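Local coordinates for response regulator receiver domain protein (CheY) (PDB 3HEB), which probably acts as a phosphorylation-controlled receiver switch in bacterial two-component signalling, as CheY-like response regulators do, at residues V5-E11 and N31-T37. Numbering follows the deposited sequence.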
ATOM      1  N   VAL A   5       2.316   1.342 -17.101  1.00 17.60           N
ATOM      2  CA  VAL A   5       1.534   1.513 -15.837  1.00 16.62           C
ATOM      3  C   VAL A   5       0.660   2.766 -15.907  1.00 17.27           C
ATOM      4  O   VAL A   5       1.153   3.881 -16.088  1.00 18.09           O
ATOM      5  CB  VAL A   5       2.468   1.616 -14.616  1.00 16.56           C
ATOM      6  CG1 VAL A   5       1.646   1.626 -13.323  1.00 16.92           C
ATOM      7  CG2 VAL A   5       3.454   0.459 -14.618  1.00 15.01           C
ATOM      8  N   THR A   6      -0.645   2.578 -15.770  1.00 17.11           N
ATOM      9  CA  THR A   6      -1.581   3.691 -15.836  1.00 17.82           C
ATOM     10  C   THR A   6      -2.119   4.081 -14.462  1.00 17.10           C
ATOM     11  O   THR A   6      -2.489   3.218 -13.656  1.00 17.24           O
ATOM     12  CB  THR A   6      -2.795   3.341 -16.708  1.00 19.37           C
ATOM     13  OG1 THR A   6      -3.452   2.194 -16.156  1.00 25.57           O
ATOM     14  CG2 THR A   6      -2.377   3.024 -18.116  1.00 21.18           C
ATOM     15  N   ILE A   7      -2.156   5.380 -14.195  1.00 12.71           N
ATOM     16  CA  ILE A   7      -2.701   5.870 -12.936  1.00 13.11           C
ATOM     17  C   ILE A   7      -4.138   6.291 -13.214  1.00 11.88           C
ATOM     18  O   ILE A   7      -4.378   7.143 -14.069  1.00 11.97           O
ATOM     19  CB  ILE A   7      -1.908   7.077 -12.412  1.00 14.51           C
ATOM     20  CG1 ILE A   7      -0.468   6.647 -12.111  1.00 10.57           C
ATOM     21  CG2 ILE A   7      -2.579   7.635 -11.174  1.00 12.39           C
ATOM     22  CD1 ILE A   7       0.440   7.768 -11.715  1.00 11.99           C
ATOM     23  N   VAL A   8      -5.092   5.669 -12.526  1.00 10.01           N
ATOM     24  CA  VAL A   8      -6.497   6.005 -12.713  1.00 10.95           C
ATOM     25  C   VAL A   8      -6.948   6.872 -11.546  1.00 11.86           C
ATOM     26  O   VAL A   8      -7.064   6.392 -10.422  1.00 14.28           O
ATOM     27  CB  VAL A   8      -7.384   4.740 -12.769  1.00 12.11           C
ATOM     28  CG1 VAL A   8      -8.840   5.145 -12.920  1.00 13.87           C
ATOM     29  CG2 VAL A   8      -6.974   3.851 -13.931  1.00  8.65           C
HETATM   30  N   MSE A   9      -7.191   8.152 -11.809  1.00 12.61           N
HETATM   31  CA  MSE A   9      -7.617   9.068 -10.756  1.00 13.91           C
HETATM   32  C   MSE A   9      -9.138   9.233 -10.714  1.00 14.27           C
HETATM   33  O   MSE A   9      -9.748   9.732 -11.664  1.00 13.73           O
HETATM   34  CB  MSE A   9      -6.936  10.432 -10.942  1.00 12.42           C
HETATM   35  CG  MSE A   9      -7.335  11.503  -9.931  1.00 12.19           C
HETATM   36 SE   MSE A   9      -6.321  13.010 -10.058  1.00  4.11          SE
HETATM   37  CE  MSE A   9      -6.798  13.585 -11.670  1.00  9.63           C
ATOM     38  N   ILE A  10      -9.742   8.788  -9.615  1.00 14.90           N
ATOM     39  CA  ILE A  10     -11.187   8.896  -9.419  1.00 15.07           C
ATOM     40  C   ILE A  10     -11.445   9.990  -8.369  1.00 16.68           C
ATOM     41  O   ILE A  10     -11.450   9.748  -7.157  1.00 16.95           O
ATOM     42  CB  ILE A  10     -11.788   7.547  -8.953  1.00 13.28           C
ATOM     43  CG1 ILE A  10     -11.406   6.438  -9.948  1.00 11.33           C
ATOM     44  CG2 ILE A  10     -13.315   7.663  -8.842  1.00 11.00           C
ATOM     45  CD1 ILE A  10     -11.815   5.037  -9.503  1.00  5.22           C
ATOM     46  N   GLU A  11     -11.647  11.204  -8.857  1.00 18.21           N
ATOM     47  CA  GLU A  11     -11.863  12.359  -8.002  1.00 17.78           C
ATOM     48  C   GLU A  11     -12.878  13.268  -8.686  1.00 17.98           C
ATOM     49  O   GLU A  11     -12.780  13.508  -9.885  1.00 18.98           O
ATOM     50  CB  GLU A  11     -10.524  13.084  -7.812  1.00 18.39           C
ATOM     51  CG  GLU A  11     -10.607  14.406  -7.071  1.00 20.32           C
ATOM     52  CD  GLU A  11     -11.024  14.245  -5.628  1.00 18.36           C
ATOM     53  OE1 GLU A  11     -10.229  13.702  -4.835  1.00 20.72           O
ATOM     54  OE2 GLU A  11     -12.153  14.659  -5.290  1.00 19.48           O
ATOM     55  N   ASN A  31       3.767   9.006 -16.082  1.00 20.47           N
ATOM     56  CA  ASN A  31       2.774   7.997 -16.435  1.00 21.14           C
ATOM     57  C   ASN A  31       1.428   8.571 -16.876  1.00 21.88           C
ATOM     58  O   ASN A  31       1.002   9.639 -16.428  1.00 20.16           O
ATOM     59  CB  ASN A  31       2.540   7.035 -15.262  1.00 21.64           C
ATOM     60  CG  ASN A  31       3.786   6.257 -14.890  1.00 22.34           C
ATOM     61  OD1 ASN A  31       4.750   6.819 -14.366  1.00 24.03           O
ATOM     62  ND2 ASN A  31       3.780   4.955 -15.172  1.00 20.97           N
ATOM     63  N   GLU A  32       0.768   7.848 -17.776  1.00 22.30           N
ATOM     64  CA  GLU A  32      -0.536   8.251 -18.266  1.00 23.03           C
ATOM     65  C   GLU A  32      -1.490   8.276 -17.078  1.00 22.74           C
ATOM     66  O   GLU A  32      -1.480   7.371 -16.243  1.00 20.71           O
ATOM     67  CB  GLU A  32      -1.044   7.248 -19.304  1.00 26.01           C
ATOM     68  CG  GLU A  32      -0.916   5.783 -18.852  1.00 31.75           C
ATOM     69  CD  GLU A  32       0.375   5.095 -19.335  1.00 34.77           C
ATOM     70  OE1 GLU A  32       0.404   4.652 -20.513  1.00 36.00           O
ATOM     71  OE2 GLU A  32       1.352   5.001 -18.546  1.00 31.44           O
ATOM     72  N   ILE A  33      -2.298   9.326 -16.999  1.00 21.23           N
ATOM     73  CA  ILE A  33      -3.276   9.455 -15.936  1.00 19.77           C
ATOM     74  C   ILE A  33      -4.619   9.654 -16.598  1.00 20.33           C
ATOM     75  O   ILE A  33      -4.802  10.620 -17.341  1.00 19.39           O
ATOM     76  CB  ILE A  33      -3.022  10.685 -15.058  1.00 20.78           C
ATOM     77  CG1 ILE A  33      -1.778  10.472 -14.199  1.00 20.05           C
ATOM     78  CG2 ILE A  33      -4.243  10.949 -14.183  1.00 19.03           C
ATOM     79  CD1 ILE A  33      -1.331  11.726 -13.475  1.00 21.19           C
ATOM     80  N   ILE A  34      -5.546   8.734 -16.353  1.00 20.40           N
ATOM     81  CA  ILE A  34      -6.883   8.854 -16.910  1.00 20.59           C
ATOM     82  C   ILE A  34      -7.791   9.201 -15.725  1.00 20.12           C
ATOM     83  O   ILE A  34      -7.886   8.449 -14.747  1.00 19.25           O
ATOM     84  CB  ILE A  34      -7.322   7.551 -17.630  1.00 20.90           C
ATOM     85  CG1 ILE A  34      -8.712   7.742 -18.234  1.00 21.40           C
ATOM     86  CG2 ILE A  34      -7.322   6.385 -16.683  1.00 23.16           C
ATOM     87  CD1 ILE A  34      -9.106   6.656 -19.194  1.00 22.22           C
ATOM     88  N   ALA A  35      -8.421  10.372 -15.814  1.00 18.16           N
ATOM     89  CA  ALA A  35      -9.281  10.891 -14.755  1.00 16.94           C
ATOM     90  C   ALA A  35     -10.783  10.703 -14.959  1.00 15.65           C
ATOM     91  O   ALA A  35     -11.294  10.806 -16.070  1.00 14.96           O
ATOM     92  CB  ALA A  35      -8.982  12.366 -14.553  1.00 16.52           C
ATOM     93  N   PHE A  36     -11.485  10.431 -13.865  1.00 14.73           N
ATOM     94  CA  PHE A  36     -12.932  10.261 -13.894  1.00 15.92           C
ATOM     95  C   PHE A  36     -13.497  11.096 -12.753  1.00 17.14           C
ATOM     96  O   PHE A  36     -13.024  10.997 -11.617  1.00 17.88           O
ATOM     97  CB  PHE A  36     -13.315   8.787 -13.702  1.00 15.00           C
ATOM     98  CG  PHE A  36     -12.825   7.891 -14.797  1.00 13.65           C
ATOM     99  CD1 PHE A  36     -13.315   8.025 -16.095  1.00 14.75           C
ATOM    100  CD2 PHE A  36     -11.834   6.952 -14.548  1.00 13.00           C
ATOM    101  CE1 PHE A  36     -12.816   7.240 -17.130  1.00 12.38           C
ATOM    102  CE2 PHE A  36     -11.326   6.161 -15.572  1.00 13.02           C
ATOM    103  CZ  PHE A  36     -11.817   6.305 -16.869  1.00 14.13           C
ATOM    104  N   THR A  37     -14.500  11.922 -13.046  1.00 17.62           N
ATOM    105  CA  THR A  37     -15.092  12.761 -12.015  1.00 19.28           C
ATOM    106  C   THR A  37     -16.344  12.163 -11.385  1.00 19.17           C
ATOM    107  O   THR A  37     -16.977  12.793 -10.541  1.00 21.11           O
ATOM    108  CB  THR A  37     -15.399  14.181 -12.547  1.00 19.60           C
ATOM    109  OG1 THR A  37     -16.266  14.104 -13.684  1.00 20.27           O
ATOM    110  CG2 THR A  37     -14.109  14.870 -12.950  1.00 19.50           C
TER
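Met9 O takes the N-H of Phe36, N to O 2.9 Å and nearly along the C=O axis, while the CA of Ala35 leans on the same oxygen in a weaker CA-H...O contact. Ile34 is held through both backbone groups: its N gives to Ile7 O, and its O accepts from Met9 N at 3.0 Å. Ile7 N to Glu32 O and Glu11 N to Phe36 O complete the parallel ladder. This is the first beta-alpha-beta unit of the CheY-like receiver fold: helix 14-26 links the strands, 33-36 forms one edge of the five-stranded parallel sheet within this chain, and 6-10 runs inside it beside 61-65. On the face packed against helices 14-26 and 122-136, Ile7 CB meets Ile33 CG1 at 3.8 Å, and the selenomethionine Met9, bent at its last torsion (chi3 66°), brings CE to 3.8 Å from Ala35 CB. On the opposite face, Val8 divides its methyls: CG2 lies alongside Ile34 CG2, and CG1 comes in plane at the edge of the Phe36 ring, 3.8 Å from CE2. Before the strands, Asn31 ND2 donates to Val5 O (3.0 Å, 167° at the hydrogen), with that oxygen close to the plane of the Asn31 side-chain amide. With an alanine here, Val5 O would probably lose this donor and Val5 be less firmly tied to the neighbouring segment. Past the ladder, Glu11 OE1 forms a salt bridge with Lys118, while OE2, bonded to Asp13 N, lies close to the carboxylate of Asp66, the predicted phosphorylation site.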